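Local coordinates for protein DNA-(apurinic or apyrimidinic site) endonuclease 2 (Xenopus laevis, PDB 6WCD) that acts in base excision repair as a weak endonuclease at apurinic or apyrimidinic sites, and resects DNA in the 3' to 5' direction, at residues A80-L85 with Q165-A170; F243-P248 with E280-E285. All coordinates share one frame; numbering follows the deposited sequence.

Overall arrangement
Contact 1 lies at the eight-stranded mixed sheet of this nuclease domain, tying strand 80-83 to helix 152-173, which leads on to strand 177-181. Contact 2 joins helices 242-246 and 279-285, which follow strands 239-241 and 269-278 of that same sheet and also touch strand 286-291 of the other, six-stranded one. Their centres lie 22 Å apart and their nearest atoms about 11 Å, so they do not touch. Contact 1 is buried and polar, with the side chain of Leu85 about 10 Å from that of Tyr142, an active-site residue by similarity. Contact 2 is more peripheral, largely apolar, and away from the annotated sites.

Contact 1: A80-L85 with Q165-A170; sequences AAEEGL and QTRAEA
Arg167 reaches from helix 152-173 to Glu82 and Leu85, carrying the contact almost alone. It starts with CG anti to its own nitrogen (chi1 -178°), then turns about CB-CG (chi2 66°), which brings CD to 3.4 Å from Leu85 O and swings the guanidinium beside that carbonyl. NH1 donates a weak hydrogen bond to Leu85 O (2.9 Å) and a hydrogen bond to a water (2.9 Å). That water can in turn donate to Glu83 O (3.0 Å) and, weakly, to Glu82 OE2, with more acceptors in reach than it has protons.

NH2 forms a salt bridge to Glu82 OE1 whose hydrogen bond is weak (3.2 Å), the carboxylate plane being turned 57° from the guanidinium. The strongest partners of the two charged groups lie close by: Gly97 O takes NH2, and Tyr99 OH binds Glu82 OE2. Val96 N and Gly97 N also bond OE1. An arginine suits this buried place because its several N-H groups can serve carbonyl, water and carboxylate together. Gly84, at positive phi, lets the chain turn after strand 80-83, and Leu85 packs on Phe160, Leu163 and Leu164. Glu82 to Leu85 belong to a proposed Claspin-like CKB motif. These polar contacts join a strand of one sheet to a flanking helix, as in the layered alpha/beta sandwich of DNase I-like nucleases.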
ATOM      1  N   ALA A  80      13.408   9.655   1.409  1.00 15.08           N
ATOM      2  CA  ALA A  80      12.418  10.555   0.872  1.00 17.13           C
ATOM      3  C   ALA A  80      11.044   9.961   1.131  1.00 14.37           C
ATOM      4  O   ALA A  80      10.879   8.755   1.271  1.00 14.26           O
ATOM      5  CB  ALA A  80      12.612  10.789  -0.624  1.00 17.77           C
ATOM      6  N   ALA A  81      10.038  10.824   1.159  1.00 14.55           N
ATOM      7  CA  ALA A  81       8.670  10.376   1.385  1.00 14.05           C
ATOM      8  C   ALA A  81       7.709  11.434   0.864  1.00 16.08           C
ATOM      9  O   ALA A  81       7.982  12.632   0.958  1.00 19.21           O
ATOM     10  CB  ALA A  81       8.376  10.113   2.872  1.00 17.45           C
ATOM     11  N   GLU A  82       6.598  10.991   0.312  1.00 13.88           N
ATOM     12  CA  GLU A  82       5.651  11.889  -0.332  1.00 12.14           C
ATOM     13  C   GLU A  82       4.249  11.342  -0.273  1.00 12.63           C
ATOM     14  O   GLU A  82       4.060  10.141  -0.472  1.00 14.72           O
ATOM     15  CB  GLU A  82       6.093  12.100  -1.789  1.00 18.64           C
ATOM     16  CG  GLU A  82       5.353  13.172  -2.532  1.00 19.29           C
ATOM     17  CD  GLU A  82       5.901  13.432  -3.959  1.00 23.29           C
ATOM     18  OE1 GLU A  82       7.003  12.974  -4.290  1.00 22.73           O
ATOM     19  OE2 GLU A  82       5.210  14.115  -4.728  1.00 25.47           O
ATOM     20  N   GLU A  83       3.242  12.210  -0.078  1.00 13.88           N
ATOM     21  CA  GLU A  83       1.848  11.837  -0.105  1.00 14.17           C
ATOM     22  C   GLU A  83       1.330  11.873  -1.546  1.00 14.98           C
ATOM     23  O   GLU A  83       1.670  12.784  -2.320  1.00 18.19           O
ATOM     24  CB  GLU A  83       1.027  12.866   0.689  1.00 20.53           C
ATOM     25  CG  GLU A  83       0.663  12.632   2.062  1.00 46.90           C
ATOM     26  CD  GLU A  83      -0.413  13.670   2.434  1.00 44.53           C
ATOM     27  OE1 GLU A  83      -1.616  13.336   2.359  1.00 28.48           O
ATOM     28  OE2 GLU A  83      -0.043  14.834   2.710  1.00 40.38           O
ATOM     29  N   GLY A  84       0.441  10.953  -1.878  1.00 14.37           N
ATOM     30  CA  GLY A  84      -0.298  11.028  -3.105  1.00 14.81           C
ATOM     31  C   GLY A  84       0.492  10.453  -4.258  1.00 15.89           C
ATOM     32  O   GLY A  84       1.659  10.111  -4.137  1.00 18.32           O
ATOM     33  N   LEU A  85      -0.169  10.373  -5.398  1.00 14.47           N
ATOM     34  CA  LEU A  85       0.426   9.876  -6.641  1.00 14.89           C
ATOM     35  C   LEU A  85       0.763  10.941  -7.653  1.00 15.23           C
ATOM     36  O   LEU A  85       1.521  10.637  -8.602  1.00 17.46           O
ATOM     37  CB  LEU A  85      -0.525   8.880  -7.322  1.00 14.41           C
ATOM     38  CG  LEU A  85      -0.827   7.630  -6.520  1.00 14.83           C
ATOM     39  CD1 LEU A  85      -1.946   6.845  -7.155  1.00 17.65           C
ATOM     40  CD2 LEU A  85       0.381   6.769  -6.341  1.00 17.02           C
ATOM     41  N   GLN A 165      -0.542   3.528 -12.209  1.00 14.18           N
ATOM     42  CA  GLN A 165       0.357   2.961 -13.214  1.00 15.00           C
ATOM     43  C   GLN A 165       1.327   3.997 -13.731  1.00 14.75           C
ATOM     44  O   GLN A 165       2.548   3.728 -13.870  1.00 16.34           O
ATOM     45  CB  GLN A 165      -0.452   2.328 -14.344  1.00 17.22           C
ATOM     46  CG  GLN A 165       0.394   1.777 -15.430  1.00 16.46           C
ATOM     47  CD  GLN A 165      -0.364   0.913 -16.373  1.00 21.18           C
ATOM     48  OE1 GLN A 165      -1.589   0.920 -16.403  1.00 23.55           O
ATOM     49  NE2 GLN A 165       0.377   0.178 -17.214  1.00 24.41           N
ATOM     50  N   THR A 166       0.819   5.172 -14.065  1.00 15.66           N
ATOM     51  CA  THR A 166       1.674   6.230 -14.598  1.00 15.21           C
ATOM     52  C   THR A 166       2.802   6.536 -13.628  1.00 15.58           C
ATOM     53  O   THR A 166       3.970   6.651 -14.015  1.00 17.37           O
ATOM     54  CB  THR A 166       0.834   7.475 -14.865  1.00 17.93           C
ATOM     55  OG1 THR A 166      -0.126   7.204 -15.896  1.00 20.93           O
ATOM     56  CG2 THR A 166       1.715   8.619 -15.385  1.00 19.51           C
ATOM     57  N   ARG A 167       2.473   6.714 -12.359  1.00 15.12           N
ATOM     58  CA  ARG A 167       3.495   7.107 -11.400  1.00 14.70           C
ATOM     59  C   ARG A 167       4.496   5.979 -11.163  1.00 14.04           C
ATOM     60  O   ARG A 167       5.702   6.211 -11.101  1.00 15.60           O
ATOM     61  CB  ARG A 167       2.843   7.531 -10.085  1.00 15.09           C
ATOM     62  CG  ARG A 167       3.862   7.996  -9.041  1.00 14.05           C
ATOM     63  CD  ARG A 167       4.544   9.281  -9.492  1.00 14.83           C
ATOM     64  NE  ARG A 167       5.533   9.798  -8.549  1.00 15.72           N
ATOM     65  CZ  ARG A 167       5.226  10.452  -7.439  1.00 17.90           C
ATOM     66  NH1 ARG A 167       3.979  10.626  -7.089  1.00 17.02           N
ATOM     67  NH2 ARG A 167       6.195  10.929  -6.640  1.00 17.86           N
ATOM     68  N   ALA A 168       4.000   4.758 -10.955  1.00 14.90           N
ATOM     69  CA  ALA A 168       4.880   3.640 -10.620  1.00 14.44           C
ATOM     70  C   ALA A 168       5.843   3.352 -11.750  1.00 16.53           C
ATOM     71  O   ALA A 168       7.038   3.103 -11.507  1.00 16.82           O
ATOM     72  CB  ALA A 168       4.043   2.421 -10.301  1.00 15.61           C
ATOM     73  N   GLU A 169       5.366   3.401 -12.995  1.00 15.88           N
ATOM     74  CA  GLU A 169       6.250   3.165 -14.140  1.00 16.98           C
ATOM     75  C   GLU A 169       7.241   4.304 -14.319  1.00 19.59           C
ATOM     76  O   GLU A 169       8.398   4.063 -14.728  1.00 19.52           O
ATOM     77  CB  GLU A 169       5.413   2.909 -15.395  1.00 18.25           C
ATOM     78  CG  GLU A 169       4.668   1.591 -15.256  1.00 20.17           C
ATOM     79  CD  GLU A 169       3.880   1.196 -16.486  1.00 26.90           C
ATOM     80  OE1 GLU A 169       3.878   1.934 -17.512  1.00 28.88           O
ATOM     81  OE2 GLU A 169       3.257   0.129 -16.417  1.00 25.59           O
ATOM     82  N   ALA A 170       6.864   5.532 -13.973  1.00 16.87           N
ATOM     83  CA  ALA A 170       7.812   6.630 -14.128  1.00 17.45           C
ATOM     84  C   ALA A 170       8.923   6.530 -13.094  1.00 17.63           C
ATOM     85  O   ALA A 170      10.102   6.754 -13.420  1.00 20.82           O
ATOM     86  CB  ALA A 170       7.115   7.979 -13.989  1.00 20.86           C
TER
HETATM   87  O   HOH W   1       3.042  12.470  -5.011  1.00 24.16           O

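Contact 2: F243-P248 with E280-E285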
ATOM      1  N   PHE A 243       2.998 -12.817  -4.491  1.00 13.84           N
ATOM      2  CA  PHE A 243       2.405 -14.010  -3.922  1.00 15.90           C
ATOM      3  C   PHE A 243       2.336 -15.124  -4.955  1.00 18.11           C
ATOM      4  O   PHE A 243       2.653 -16.274  -4.659  1.00 16.74           O
ATOM      5  CB  PHE A 243       1.008 -13.739  -3.376  1.00 13.71           C
ATOM      6  CG  PHE A 243       0.316 -14.961  -2.801  1.00 13.74           C
ATOM      7  CD1 PHE A 243       0.762 -15.571  -1.644  1.00 16.04           C
ATOM      8  CD2 PHE A 243      -0.784 -15.503  -3.418  1.00 15.50           C
ATOM      9  CE1 PHE A 243       0.182 -16.733  -1.175  1.00 16.89           C
ATOM     10  CE2 PHE A 243      -1.385 -16.618  -2.957  1.00 18.70           C
ATOM     11  CZ  PHE A 243      -0.923 -17.248  -1.832  1.00 16.62           C
ATOM     12  N   ARG A 244       1.914 -14.805  -6.192  1.00 16.39           N
ATOM     13  CA  ARG A 244       1.763 -15.850  -7.189  1.00 16.27           C
ATOM     14  C   ARG A 244       3.075 -16.256  -7.830  1.00 20.26           C
ATOM     15  O   ARG A 244       3.168 -17.344  -8.406  1.00 20.88           O
ATOM     16  CB  ARG A 244       0.769 -15.382  -8.267  1.00 18.68           C
ATOM     17  CG  ARG A 244      -0.629 -15.354  -7.766  1.00 17.19           C
ATOM     18  CD  ARG A 244      -1.159 -16.718  -7.339  1.00 22.48           C
ATOM     19  NE  ARG A 244      -2.529 -16.586  -6.839  1.00 22.24           N
ATOM     20  CZ  ARG A 244      -3.156 -17.510  -6.117  1.00 19.30           C
ATOM     21  NH1 ARG A 244      -2.537 -18.599  -5.710  1.00 20.32           N
ATOM     22  NH2 ARG A 244      -4.396 -17.281  -5.727  1.00 20.46           N
ATOM     23  N   TYR A 245       4.114 -15.434  -7.729  1.00 19.65           N
ATOM     24  CA  TYR A 245       5.427 -15.863  -8.157  1.00 19.54           C
ATOM     25  C   TYR A 245       5.861 -17.072  -7.337  1.00 19.72           C
ATOM     26  O   TYR A 245       6.475 -17.997  -7.854  1.00 21.94           O
ATOM     27  CB  TYR A 245       6.410 -14.694  -7.988  1.00 19.75           C
ATOM     28  CG  TYR A 245       7.803 -14.956  -8.527  1.00 19.32           C
ATOM     29  CD1 TYR A 245       8.824 -15.377  -7.690  1.00 20.87           C
ATOM     30  CD2 TYR A 245       8.103 -14.735  -9.861  1.00 25.91           C
ATOM     31  CE1 TYR A 245      10.106 -15.607  -8.172  1.00 22.37           C
ATOM     32  CE2 TYR A 245       9.372 -14.954 -10.333  1.00 25.54           C
ATOM     33  CZ  TYR A 245      10.357 -15.401  -9.504  1.00 24.78           C
ATOM     34  OH  TYR A 245      11.625 -15.627  -9.992  1.00 30.20           O
ATOM     35  N   PHE A 246       5.524 -17.067  -6.033  1.00 18.60           N
ATOM     36  CA  PHE A 246       5.969 -18.155  -5.163  1.00 18.32           C
ATOM     37  C   PHE A 246       4.908 -19.221  -4.935  1.00 18.29           C
ATOM     38  O   PHE A 246       5.262 -20.347  -4.600  1.00 21.12           O
ATOM     39  CB  PHE A 246       6.437 -17.557  -3.826  1.00 18.18           C
ATOM     40  CG  PHE A 246       7.690 -16.729  -3.944  1.00 17.07           C
ATOM     41  CD1 PHE A 246       8.915 -17.345  -4.086  1.00 20.58           C
ATOM     42  CD2 PHE A 246       7.626 -15.363  -3.953  1.00 15.92           C
ATOM     43  CE1 PHE A 246      10.068 -16.593  -4.197  1.00 18.37           C
ATOM     44  CE2 PHE A 246       8.765 -14.636  -4.075  1.00 17.64           C
ATOM     45  CZ  PHE A 246       9.967 -15.244  -4.200  1.00 16.80           C
ATOM     46  N   HIS A 247       3.625 -18.883  -5.107  1.00 18.11           N
ATOM     47  CA  HIS A 247       2.515 -19.795  -4.812  1.00 18.84           C
ATOM     48  C   HIS A 247       1.501 -19.770  -5.951  1.00 20.09           C
ATOM     49  O   HIS A 247       0.349 -19.346  -5.776  1.00 18.58           O
ATOM     50  CB  HIS A 247       1.878 -19.387  -3.488  1.00 17.62           C
ATOM     51  CG  HIS A 247       2.883 -19.347  -2.399  1.00 17.38           C
ATOM     52  ND1 HIS A 247       3.452 -20.497  -1.897  1.00 21.87           N
ATOM     53  CD2 HIS A 247       3.503 -18.305  -1.800  1.00 17.93           C
ATOM     54  CE1 HIS A 247       4.374 -20.163  -1.000  1.00 23.79           C
ATOM     55  NE2 HIS A 247       4.421 -18.844  -0.915  1.00 20.12           N
ATOM     56  N   PRO A 248       1.913 -20.167  -7.137  1.00 21.75           N
ATOM     57  CA  PRO A 248       1.067 -19.914  -8.326  1.00 23.22           C
ATOM     58  C   PRO A 248      -0.234 -20.686  -8.338  1.00 23.47           C
ATOM     59  O   PRO A 248      -1.162 -20.258  -9.051  1.00 29.43           O
ATOM     60  CB  PRO A 248       1.958 -20.354  -9.503  1.00 24.15           C
ATOM     61  CG  PRO A 248       2.994 -21.220  -8.902  1.00 22.86           C
ATOM     62  CD  PRO A 248       3.248 -20.665  -7.517  1.00 20.52           C
ATOM     63  N   GLU A 280      12.610  -7.510 -11.908  1.00 19.53           N
ATOM     64  CA  GLU A 280      13.959  -7.799 -11.437  1.00 22.81           C
ATOM     65  C   GLU A 280      14.026  -7.917  -9.911  1.00 20.69           C
ATOM     66  O   GLU A 280      14.776  -8.749  -9.369  1.00 20.14           O
ATOM     67  CB  GLU A 280      14.932  -6.726 -11.934  1.00 30.84           C
ATOM     68  CG  GLU A 280      16.387  -7.106 -11.746  1.00 40.38           C
ATOM     69  CD  GLU A 280      17.350  -5.994 -12.136  1.00 67.89           C
ATOM     70  OE1 GLU A 280      18.385  -5.830 -11.451  1.00 78.16           O
ATOM     71  OE2 GLU A 280      17.072  -5.288 -13.128  1.00 75.09           O
ATOM     72  N   LEU A 281      13.307  -7.072  -9.197  1.00 16.72           N
ATOM     73  CA  LEU A 281      13.272  -7.125  -7.739  1.00 14.77           C
ATOM     74  C   LEU A 281      12.718  -8.433  -7.239  1.00 18.15           C
ATOM     75  O   LEU A 281      13.298  -9.060  -6.347  1.00 18.39           O
ATOM     76  CB  LEU A 281      12.411  -5.967  -7.220  1.00 16.23           C
ATOM     77  CG  LEU A 281      12.312  -5.847  -5.696  1.00 15.56           C
ATOM     78  CD1 LEU A 281      13.670  -5.445  -5.071  1.00 16.95           C
ATOM     79  CD2 LEU A 281      11.161  -4.870  -5.325  1.00 14.91           C
ATOM     80  N   VAL A 282      11.593  -8.869  -7.773  1.00 15.13           N
ATOM     81  CA  VAL A 282      10.987 -10.109  -7.307  1.00 16.52           C
ATOM     82  C   VAL A 282      11.901 -11.301  -7.618  1.00 17.90           C
ATOM     83  O   VAL A 282      12.115 -12.164  -6.772  1.00 22.16           O
ATOM     84  CB  VAL A 282       9.577 -10.272  -7.900  1.00 16.08           C
ATOM     85  CG1 VAL A 282       8.953 -11.630  -7.545  1.00 20.98           C
ATOM     86  CG2 VAL A 282       8.702  -9.167  -7.427  1.00 16.06           C
ATOM     87  N   GLU A 283      12.446 -11.370  -8.841  1.00 18.26           N
ATOM     88  CA  GLU A 283      13.282 -12.498  -9.256  1.00 19.90           C
ATOM     89  C   GLU A 283      14.582 -12.550  -8.474  1.00 25.10           C
ATOM     90  O   GLU A 283      15.080 -13.645  -8.187  1.00 27.18           O
ATOM     91  CB  GLU A 283      13.590 -12.404 -10.746  1.00 23.01           C
ATOM     92  CG  GLU A 283      12.393 -12.624 -11.640  1.00 28.74           C
ATOM     93  CD  GLU A 283      12.689 -12.350 -13.131  1.00 54.34           C
ATOM     94  OE1 GLU A 283      13.756 -11.776 -13.441  1.00 56.89           O
ATOM     95  OE2 GLU A 283      11.845 -12.693 -13.982  1.00 50.49           O
ATOM     96  N   SER A 284      15.186 -11.402  -8.189  1.00 20.16           N
ATOM     97  CA  SER A 284      16.531 -11.419  -7.599  1.00 21.39           C
ATOM     98  C   SER A 284      16.561 -11.158  -6.099  1.00 21.06           C
ATOM     99  O   SER A 284      17.549 -11.565  -5.459  1.00 24.64           O
ATOM    100  CB  SER A 284      17.428 -10.390  -8.269  1.00 32.76           C
ATOM    101  OG  SER A 284      17.548 -10.693  -9.640  1.00 50.11           O
ATOM    102  N   GLU A 285      15.589 -10.478  -5.521  1.00 16.93           N
ATOM    103  CA  GLU A 285      15.676 -10.105  -4.125  1.00 16.64           C
ATOM    104  C   GLU A 285      14.611 -10.715  -3.234  1.00 21.27           C
ATOM    105  O   GLU A 285      14.781 -10.700  -2.018  1.00 22.50           O
ATOM    106  CB  GLU A 285      15.628  -8.588  -3.960  1.00 17.29           C
ATOM    107  CG  GLU A 285      16.727  -7.848  -4.800  1.00 20.68           C
ATOM    108  CD  GLU A 285      18.164  -8.107  -4.388  1.00 29.31           C
ATOM    109  OE1 GLU A 285      18.388  -8.431  -3.205  1.00 23.77           O
ATOM    110  OE2 GLU A 285      19.087  -7.980  -5.251  1.00 24.97           O
TER
HETATM  111  O   HOH W   2      13.647 -16.065  -8.751  1.00 46.21           O
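Two short helices, 242-246 and 279-285, meet beside the sheet through Tyr245 on one and Val282 and Glu283 on the other. Val282 CG1 lies over one face of the phenol ring in a CH-pi contact, 3.8 Å from the centroid and 19° off the normal. Tyr245 CG is anti to the backbone N (chi1 -174°), which extends the ring across the gap between the helices. Farther out, Tyr245 OH meets the methylene Glu283 CG at 3.5 Å, the two side chains crossing at about a right angle; the Glu283 carboxylate itself bonds Tyr240 OH. A water donates to Glu283 O (2.9 Å), but its approach to Tyr245 OH is too short to be trusted. Within its own helix, Tyr245 CD1 sits 3.6 Å above the centre of the Phe246 ring, and Phe246 in turn packs on Phe286. Tyrosine suits this partly exposed seam, with a flat apolar face for valine and a polar end at the rim. Replacing it with an alanine would probably uncover the Val282 methyl and the Phe246 ring face. Each helix directly follows one of two paired strands, and both also pack on strand 286-291 of the other sheet, consistent with helical connections in the DNase I-like alpha/beta sandwich.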